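Local coordinates for tyrosine-protein phosphatase YwqE (Bacillus subtilis, PDB 3QY7) that removes phosphate from phosphotyrosine-containing proteins such as YwqD, YwqF and Ssb, as a manganese-dependent tyrosine phosphatase with a PHP-like TIM-barrel fold, at residues 34-40 / 72-78; 132-138 / 158-163. All blocks are in the same frame, centred on the assembly; numbering follows the deposited sequence.

Contact 1 of 2, residues 34-40 / 72-78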
ATOM      1  N   ILE A  34      -1.028  14.292   5.234  1.00 13.52           N
ATOM      2  CA  ILE A  34      -1.431  13.666   3.977  1.00 12.82           C
ATOM      3  C   ILE A  34      -2.421  14.568   3.235  1.00 12.96           C
ATOM      4  O   ILE A  34      -3.388  15.038   3.842  1.00 14.19           O
ATOM      5  CB  ILE A  34      -2.035  12.263   4.253  1.00 12.02           C
ATOM      6  CG1 ILE A  34      -0.985  11.369   4.948  1.00 12.26           C
ATOM      7  CG2 ILE A  34      -2.607  11.644   2.971  1.00 11.43           C
ATOM      8  CD1 ILE A  34      -1.545  10.095   5.617  1.00 12.98           C
ATOM      9  N   ARG A  35      -2.162  14.828   1.947  1.00 12.64           N
ATOM     10  CA  ARG A  35      -3.063  15.651   1.118  1.00 13.75           C
ATOM     11  C   ARG A  35      -3.764  14.808   0.066  1.00 12.16           C
ATOM     12  O   ARG A  35      -4.780  15.218  -0.497  1.00 12.18           O
ATOM     13  CB  ARG A  35      -2.311  16.776   0.373  1.00 14.97           C
ATOM     14  CG  ARG A  35      -1.082  17.367   1.050  1.00 21.70           C
ATOM     15  CD  ARG A  35      -1.345  17.911   2.438  1.00 29.22           C
ATOM     16  NE  ARG A  35      -2.136  19.141   2.443  1.00 34.56           N
ATOM     17  CZ  ARG A  35      -3.386  19.238   2.893  1.00 36.87           C
ATOM     18  NH1 ARG A  35      -4.021  18.174   3.378  1.00 36.80           N
ATOM     19  NH2 ARG A  35      -4.000  20.416   2.861  1.00 39.19           N
ATOM     20  N   THR A  36      -3.196  13.637  -0.215  1.00 11.03           N
ATOM     21  CA  THR A  36      -3.684  12.818  -1.309  1.00 10.37           C
ATOM     22  C   THR A  36      -3.680  11.371  -0.848  1.00  9.54           C
ATOM     23  O   THR A  36      -2.665  10.911  -0.328  1.00 11.19           O
ATOM     24  CB  THR A  36      -2.794  12.957  -2.552  1.00 10.63           C
ATOM     25  OG1 THR A  36      -2.606  14.355  -2.859  1.00 12.39           O
ATOM     26  CG2 THR A  36      -3.417  12.235  -3.753  1.00 10.61           C
ATOM     27  N   ILE A  37      -4.800  10.672  -1.041  1.00  9.57           N
ATOM     28  CA  ILE A  37      -4.901   9.256  -0.703  1.00  9.16           C
ATOM     29  C   ILE A  37      -5.282   8.488  -1.941  1.00  9.14           C
ATOM     30  O   ILE A  37      -6.228   8.857  -2.631  1.00  9.87           O
ATOM     31  CB  ILE A  37      -5.961   8.993   0.404  1.00  8.66           C
ATOM     32  CG1 ILE A  37      -5.451   9.558   1.735  1.00  9.74           C
ATOM     33  CG2 ILE A  37      -6.258   7.471   0.493  1.00  8.97           C
ATOM     34  CD1 ILE A  37      -6.415   9.447   2.906  1.00 10.17           C
ATOM     35  N   ILE A  38      -4.548   7.417  -2.235  1.00  9.35           N
ATOM     36  CA  ILE A  38      -5.049   6.484  -3.228  1.00  9.68           C
ATOM     37  C   ILE A  38      -5.894   5.457  -2.468  1.00  9.78           C
ATOM     38  O   ILE A  38      -5.360   4.666  -1.676  1.00 10.76           O
ATOM     39  CB  ILE A  38      -3.933   5.781  -4.013  1.00 10.21           C
ATOM     40  CG1 ILE A  38      -2.992   6.814  -4.634  1.00 10.40           C
ATOM     41  CG2 ILE A  38      -4.542   4.877  -5.080  1.00 10.61           C
ATOM     42  CD1 ILE A  38      -1.755   6.178  -5.362  1.00 12.88           C
ATOM     43  N   ALA A  39      -7.203   5.502  -2.667  1.00 10.03           N
ATOM     44  CA  ALA A  39      -8.079   4.518  -2.008  1.00 10.09           C
ATOM     45  C   ALA A  39      -7.809   3.171  -2.619  1.00 10.09           C
ATOM     46  O   ALA A  39      -7.717   3.046  -3.848  1.00 10.92           O
ATOM     47  CB  ALA A  39      -9.519   4.881  -2.159  1.00 10.17           C
ATOM     48  N   THR A  40      -7.625   2.155  -1.762  1.00 10.11           N
ATOM     49  CA  THR A  40      -7.305   0.807  -2.238  1.00 10.46           C
ATOM     50  C   THR A  40      -8.234  -0.223  -1.597  1.00 11.18           C
ATOM     51  O   THR A  40      -7.757  -1.095  -0.844  1.00 11.78           O
ATOM     52  CB  THR A  40      -5.858   0.424  -1.944  1.00  9.79           C
ATOM     53  OG1 THR A  40      -5.604   0.554  -0.541  1.00 10.85           O
ATOM     54  CG2 THR A  40      -4.905   1.335  -2.697  1.00  9.43           C
ATOM     55  N   PRO A  72      -9.220  19.389   3.203  1.00 12.53           N
ATOM     56  CA  PRO A  72      -8.286  19.455   2.068  1.00 12.88           C
ATOM     57  C   PRO A  72      -7.613  18.101   1.818  1.00 13.16           C
ATOM     58  O   PRO A  72      -6.433  17.925   2.087  1.00 13.52           O
ATOM     59  CB  PRO A  72      -7.277  20.514   2.515  1.00 13.02           C
ATOM     60  CG  PRO A  72      -7.301  20.436   4.016  1.00 12.47           C
ATOM     61  CD  PRO A  72      -8.647  19.968   4.432  1.00 13.38           C
ATOM     62  N   LEU A  73      -8.384  17.158   1.315  1.00 12.63           N
ATOM     63  CA  LEU A  73      -7.870  15.859   0.953  1.00 12.81           C
ATOM     64  C   LEU A  73      -8.448  15.377  -0.364  1.00 12.96           C
ATOM     65  O   LEU A  73      -9.604  15.470  -0.543  1.00 14.33           O
ATOM     66  CB  LEU A  73      -8.182  14.850   2.024  1.00 13.31           C
ATOM     67  CG  LEU A  73      -7.486  13.517   1.754  1.00 15.69           C
ATOM     68  CD1 LEU A  73      -6.372  13.296   2.566  1.00 18.68           C
ATOM     69  CD2 LEU A  73      -8.365  12.350   1.652  1.00 18.11           C
ATOM     70  N   HIS A  74      -7.618  14.834  -1.238  1.00 11.68           N
ATOM     71  CA  HIS A  74      -8.075  14.320  -2.539  1.00 11.01           C
ATOM     72  C   HIS A  74      -7.879  12.814  -2.586  1.00 11.36           C
ATOM     73  O   HIS A  74      -6.780  12.318  -2.314  1.00 11.34           O
ATOM     74  CB  HIS A  74      -7.284  15.029  -3.648  1.00 11.24           C
ATOM     75  CG  HIS A  74      -7.661  14.660  -5.058  1.00 10.99           C
ATOM     76  ND1 HIS A  74      -8.944  14.347  -5.458  1.00 15.81           N
ATOM     77  CD2 HIS A  74      -6.911  14.656  -6.186  1.00 10.52           C
ATOM     78  CE1 HIS A  74      -8.955  14.118  -6.759  1.00 13.86           C
ATOM     79  NE2 HIS A  74      -7.737  14.309  -7.225  1.00 15.18           N
ATOM     80  N   VAL A  75      -8.966  12.101  -2.885  1.00 10.26           N
ATOM     81  CA  VAL A  75      -8.973  10.646  -2.983  1.00 10.41           C
ATOM     82  C   VAL A  75      -8.938  10.231  -4.461  1.00 10.54           C
ATOM     83  O   VAL A  75      -9.763  10.678  -5.276  1.00 11.06           O
ATOM     84  CB  VAL A  75     -10.215  10.045  -2.279  1.00 10.61           C
ATOM     85  CG1 VAL A  75     -10.146   8.527  -2.307  1.00 11.09           C
ATOM     86  CG2 VAL A  75     -10.271  10.532  -0.834  1.00 11.30           C
ATOM     87  N   LEU A  76      -7.956   9.388  -4.789  1.00  9.93           N
ATOM     88  CA  LEU A  76      -7.794   8.824  -6.122  1.00 11.38           C
ATOM     89  C   LEU A  76      -8.110   7.315  -6.122  1.00 11.24           C
ATOM     90  O   LEU A  76      -8.066   6.658  -5.071  1.00 11.87           O
ATOM     91  CB  LEU A  76      -6.370   9.078  -6.619  1.00 11.39           C
ATOM     92  CG  LEU A  76      -6.101  10.567  -6.863  1.00 12.62           C
ATOM     93  CD1 LEU A  76      -4.621  10.777  -7.051  1.00 15.10           C
ATOM     94  CD2 LEU A  76      -6.881  11.064  -8.073  1.00 14.58           C
ATOM     95  N   PRO A  77      -8.436   6.750  -7.294  1.00 11.22           N
ATOM     96  CA  PRO A  77      -8.876   5.359  -7.324  1.00 11.17           C
ATOM     97  C   PRO A  77      -7.723   4.346  -7.361  1.00 10.55           C
ATOM     98  O   PRO A  77      -6.648   4.642  -7.891  1.00 10.77           O
ATOM     99  CB  PRO A  77      -9.707   5.294  -8.613  1.00 11.21           C
ATOM    100  CG  PRO A  77      -9.015   6.257  -9.512  1.00 12.80           C
ATOM    101  CD  PRO A  77      -8.588   7.400  -8.611  1.00 11.52           C
ATOM    102  N   GLY A  78      -7.980   3.157  -6.799  1.00 10.53           N
ATOM    103  CA  GLY A  78      -7.045   2.042  -6.780  1.00  9.82           C
ATOM    104  C   GLY A  78      -7.751   0.840  -6.166  1.00  9.75           C
ATOM    105  O   GLY A  78      -8.944   0.887  -5.906  1.00  9.68           O
TER
HETATM  106  O   HOH W   1      -5.549  17.982  -1.123  1.00 19.90           O
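I37 and L73 meet on the tightly packed side of two neighbouring parallel strands of the TIM barrel, 36-38 and 74-76. The connection between them runs through helix 52-68, as in a beta-alpha-beta unit. I37 CD1 lies 3.7 Å from L73 CD2, and both leucine methyls touch the isoleucine tip. L73 CG stands anti to the backbone N (chi1 -172°), which carries its methyls back toward I37. Further along, A39 CB meets V75 CG1. Helix 19-31 packs on I37 and L73 through A29, and helix 52-68 covers V75 through L62 and L66.

Four backbone bonds join the two segments. H74 N gives to R35 O, I37 N to H74 O, L76 N to I37 O and A39 N to L76 O. The straightest is L76 N to I37 O, 2.8 Å with 171° at the hydrogen.

The face with T36, H74 and L76 is more open to solvent toward its start, while I38 further along is buried. T36 CG2 touches L76 CD1 at 3.8 Å. At the exposed start of the pair, R35 bends at chi2 and chi3, folding its guanidinium back to the chain. R35 NH1 donates to I34 O and lies 2.7 Å from P72 O. A water donates to R35 O at 2.9 Å and only weakly to P72 O. P72 CG sits at the guanidinium edge, 3.5 Å from R35 NH2.

Contact 2 of 2, residues 132-138 / 158-163. With FE (Fe (III) ion), chain B.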
ATOM      1  N   PRO A 132       4.720  -4.527  -9.951  1.00 15.69           N
ATOM      2  CA  PRO A 132       3.915  -5.030  -8.841  1.00 14.67           C
ATOM      3  C   PRO A 132       4.466  -4.495  -7.527  1.00 13.48           C
ATOM      4  O   PRO A 132       5.688  -4.493  -7.326  1.00 13.20           O
ATOM      5  CB  PRO A 132       4.095  -6.559  -8.914  1.00 14.57           C
ATOM      6  CG  PRO A 132       5.381  -6.760  -9.656  1.00 17.44           C
ATOM      7  CD  PRO A 132       5.541  -5.578 -10.584  1.00 15.76           C
ATOM      8  N   VAL A 133       3.562  -4.017  -6.673  1.00 11.77           N
ATOM      9  CA  VAL A 133       3.903  -3.552  -5.333  1.00 11.25           C
ATOM     10  C   VAL A 133       3.299  -4.513  -4.338  1.00 10.18           C
ATOM     11  O   VAL A 133       2.063  -4.623  -4.237  1.00 10.69           O
ATOM     12  CB  VAL A 133       3.365  -2.140  -5.071  1.00 10.27           C
ATOM     13  CG1 VAL A 133       3.814  -1.655  -3.664  1.00 10.87           C
ATOM     14  CG2 VAL A 133       3.910  -1.171  -6.139  1.00 11.61           C
ATOM     15  N   ILE A 134       4.170  -5.202  -3.605  1.00 11.08           N
ATOM     16  CA  ILE A 134       3.734  -6.165  -2.588  1.00 11.31           C
ATOM     17  C   ILE A 134       3.219  -5.402  -1.376  1.00 11.39           C
ATOM     18  O   ILE A 134       3.963  -4.599  -0.794  1.00 11.94           O
ATOM     19  CB  ILE A 134       4.918  -7.064  -2.168  1.00 11.34           C
ATOM     20  CG1 ILE A 134       5.398  -7.871  -3.386  1.00 12.19           C
ATOM     21  CG2 ILE A 134       4.496  -8.035  -1.032  1.00 13.26           C
ATOM     22  CD1 ILE A 134       6.789  -8.479  -3.221  1.00 13.52           C
ATOM     23  N   ALA A 135       1.970  -5.671  -1.013  1.00 12.07           N
ATOM     24  CA  ALA A 135       1.359  -5.066   0.182  1.00 12.03           C
ATOM     25  C   ALA A 135       1.935  -5.709   1.444  1.00 13.33           C
ATOM     26  O   ALA A 135       2.015  -6.933   1.557  1.00 13.97           O
ATOM     27  CB  ALA A 135      -0.135  -5.203   0.146  1.00 12.31           C
ATOM     28  N   HIS A 136       2.331  -4.844   2.373  1.00 12.22           N
ATOM     29  CA  HIS A 136       2.749  -5.225   3.724  1.00 12.30           C
ATOM     30  C   HIS A 136       3.478  -6.567   3.807  1.00 13.41           C
ATOM     31  O   HIS A 136       2.994  -7.480   4.464  1.00 13.96           O
ATOM     32  CB  HIS A 136       1.575  -5.185   4.710  1.00 13.17           C
ATOM     33  CG  HIS A 136       0.345  -5.889   4.233  1.00 12.37           C
ATOM     34  ND1 HIS A 136       0.265  -7.263   4.112  1.00 13.13           N
ATOM     35  CD2 HIS A 136      -0.864  -5.410   3.852  1.00 12.31           C
ATOM     36  CE1 HIS A 136      -0.939  -7.590   3.683  1.00 13.87           C
ATOM     37  NE2 HIS A 136      -1.647  -6.486   3.526  1.00 15.58           N
ATOM     38  N   PRO A 137       4.647  -6.666   3.168  1.00 13.94           N
ATOM     39  CA  PRO A 137       5.362  -7.942   3.215  1.00 14.77           C
ATOM     40  C   PRO A 137       5.754  -8.324   4.645  1.00 15.90           C
ATOM     41  O   PRO A 137       5.887  -9.527   4.937  1.00 16.06           O
ATOM     42  CB  PRO A 137       6.604  -7.687   2.347  1.00 15.25           C
ATOM     43  CG  PRO A 137       6.795  -6.188   2.403  1.00 14.40           C
ATOM     44  CD  PRO A 137       5.383  -5.658   2.383  1.00 13.98           C
ATOM     45  N   GLU A 138       5.920  -7.324   5.520  1.00 16.78           N
ATOM     46  CA  GLU A 138       6.267  -7.572   6.939  1.00 17.82           C
ATOM     47  C   GLU A 138       5.186  -8.346   7.705  1.00 19.13           C
ATOM     48  O   GLU A 138       5.468  -8.969   8.740  1.00 20.36           O
ATOM     49  CB  GLU A 138       6.624  -6.249   7.656  1.00 17.84           C
ATOM     50  CG  GLU A 138       5.424  -5.387   8.161  1.00 16.23           C
ATOM     51  CD  GLU A 138       4.706  -4.568   7.083  1.00 15.33           C
ATOM     52  OE1 GLU A 138       3.901  -3.710   7.475  1.00 12.75           O
ATOM     53  OE2 GLU A 138       4.933  -4.753   5.871  1.00 14.89           O
ATOM     54  N   ALA A 158      10.175  -6.506  -8.301  1.00 14.66           N
ATOM     55  CA  ALA A 158       9.005  -6.137  -7.504  1.00 13.80           C
ATOM     56  C   ALA A 158       9.385  -5.000  -6.582  1.00 13.78           C
ATOM     57  O   ALA A 158      10.537  -4.854  -6.180  1.00 13.47           O
ATOM     58  CB  ALA A 158       8.528  -7.321  -6.685  1.00 14.78           C
ATOM     59  N   ALA A 159       8.397  -4.163  -6.285  1.00 12.95           N
ATOM     60  CA  ALA A 159       8.528  -3.197  -5.190  1.00 12.30           C
ATOM     61  C   ALA A 159       7.699  -3.670  -4.010  1.00 12.14           C
ATOM     62  O   ALA A 159       6.865  -4.565  -4.141  1.00 11.26           O
ATOM     63  CB  ALA A 159       8.037  -1.815  -5.666  1.00 12.77           C
ATOM     64  N   SER A 160       7.904  -3.059  -2.843  1.00 11.88           N
ATOM     65  CA  SER A 160       7.018  -3.366  -1.715  1.00 12.26           C
ATOM     66  C   SER A 160       6.711  -2.147  -0.843  1.00 10.99           C
ATOM     67  O   SER A 160       7.450  -1.159  -0.848  1.00 11.67           O
ATOM     68  CB  SER A 160       7.545  -4.543  -0.868  1.00 13.79           C
ATOM     69  OG  SER A 160       8.507  -4.135   0.082  1.00 15.05           O
ATOM     70  N   GLN A 161       5.625  -2.263  -0.100  1.00 10.93           N
ATOM     71  CA  GLN A 161       5.098  -1.170   0.716  1.00 10.56           C
ATOM     72  C   GLN A 161       4.904  -1.662   2.147  1.00 11.02           C
ATOM     73  O   GLN A 161       4.150  -2.611   2.402  1.00 11.09           O
ATOM     74  CB  GLN A 161       3.785  -0.666   0.093  1.00 10.22           C
ATOM     75  CG  GLN A 161       2.901   0.146   1.055  1.00 11.04           C
ATOM     76  CD  GLN A 161       1.856  -0.704   1.735  1.00  9.91           C
ATOM     77  OE1 GLN A 161       1.176  -1.504   1.097  1.00 11.98           O
ATOM     78  NE2 GLN A 161       1.675  -0.494   3.048  1.00 10.53           N
ATOM     79  N   ILE A 162       5.597  -0.996   3.065  1.00 10.39           N
ATOM     80  CA  ILE A 162       5.512  -1.278   4.486  1.00 11.21           C
ATOM     81  C   ILE A 162       4.394  -0.451   5.108  1.00 11.08           C
ATOM     82  O   ILE A 162       4.034   0.611   4.595  1.00 10.67           O
ATOM     83  CB  ILE A 162       6.863  -1.026   5.188  1.00 10.94           C
ATOM     84  CG1 ILE A 162       6.931  -1.788   6.514  1.00 14.09           C
ATOM     85  CG2 ILE A 162       7.178   0.478   5.347  1.00 11.21           C
ATOM     86  CD1 ILE A 162       8.208  -2.545   6.635  1.00 17.55           C
ATOM     87  N   THR A 163       3.844  -0.945   6.207  1.00 11.72           N
ATOM     88  CA  THR A 163       2.755  -0.248   6.900  1.00 12.69           C
ATOM     89  C   THR A 163       3.322   0.718   7.928  1.00 12.76           C
ATOM     90  O   THR A 163       4.197   0.335   8.701  1.00 12.31           O
ATOM     91  CB  THR A 163       1.835  -1.242   7.661  1.00 13.12           C
ATOM     92  OG1 THR A 163       1.568  -2.397   6.837  1.00 15.13           O
ATOM     93  CG2 THR A 163       0.524  -0.587   8.035  1.00 13.10           C
TER
HETATM   94 FE    FE B 263      -3.833  -6.378   3.200  1.00 14.79          FE
HETATM   95  O   HOH W   2      -3.966  -7.099   5.308  1.00 22.49           O
HETATM   96  O   HOH W   3      -3.796  -4.383   3.692  1.00 13.34           O
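One of the two iron sites of the phosphatase takes a ligand from this contact. H136 NE2 binds an iron(III) ion at 2.2 Å; E80 and E108 bind the same ion, and two waters also coordinate it. E80 serves the other iron as well. A135 CB lies over the rim of one face of the H136 ring. H136 CB also packs against T163 OG1 at 3.5 Å.

H136 directly follows strand 131-135, which runs parallel to strand 159-163 in the TIM barrel; this is the C-terminal end of the strand, where such barrels place their active sites. A159 N donates to P132 O, I134 N to A159 O and Q161 N to I134 O. The next bond, H136 N to Q161 O, is weak, with an angle of only 122° at the hydrogen. P137 CD lies 3.3 Å from that same Q161 O.

Q161 crosses V133 at about a right angle, with its CB 3.9 Å from V133 CG1. Its OE1 accepts from ND1 of H5, a ligand of the other iron, so Q161 is a second-shell partner there.

Past the strand, E138 swings its carboxylate over I162, whose CG1 is 3.6 Å from E138 CD. E138 OE1 takes T163 OG1 on its syn side at 2.8 Å and T163 N from above the carboxylate plane at 3.0 Å. S166 OG gives OE1 another bond. The buried E138 OE2 has no polar partner in the model.

Overall arrangement
Contacts 1 and 2 repeat one arrangement, a pair of adjacent parallel strands, at separate places in the barrel. Their centres are about 18 Å apart and their nearest atoms about 7 Å, without touching. Contact 1 is partly buried. It combines backbone bonds with aliphatic packing on its buried face and an arginine at its exposed end. Contact 2 is buried and lies nearer the centre of the chain. It adds a direct metal ligand, and a carboxylate gripped by several donors. Contact 1 supplies no metal ligand within its own segments, yet the T40 side chain lies about 5 Å from an iron ion, so both strand pairs lead toward the metal centre.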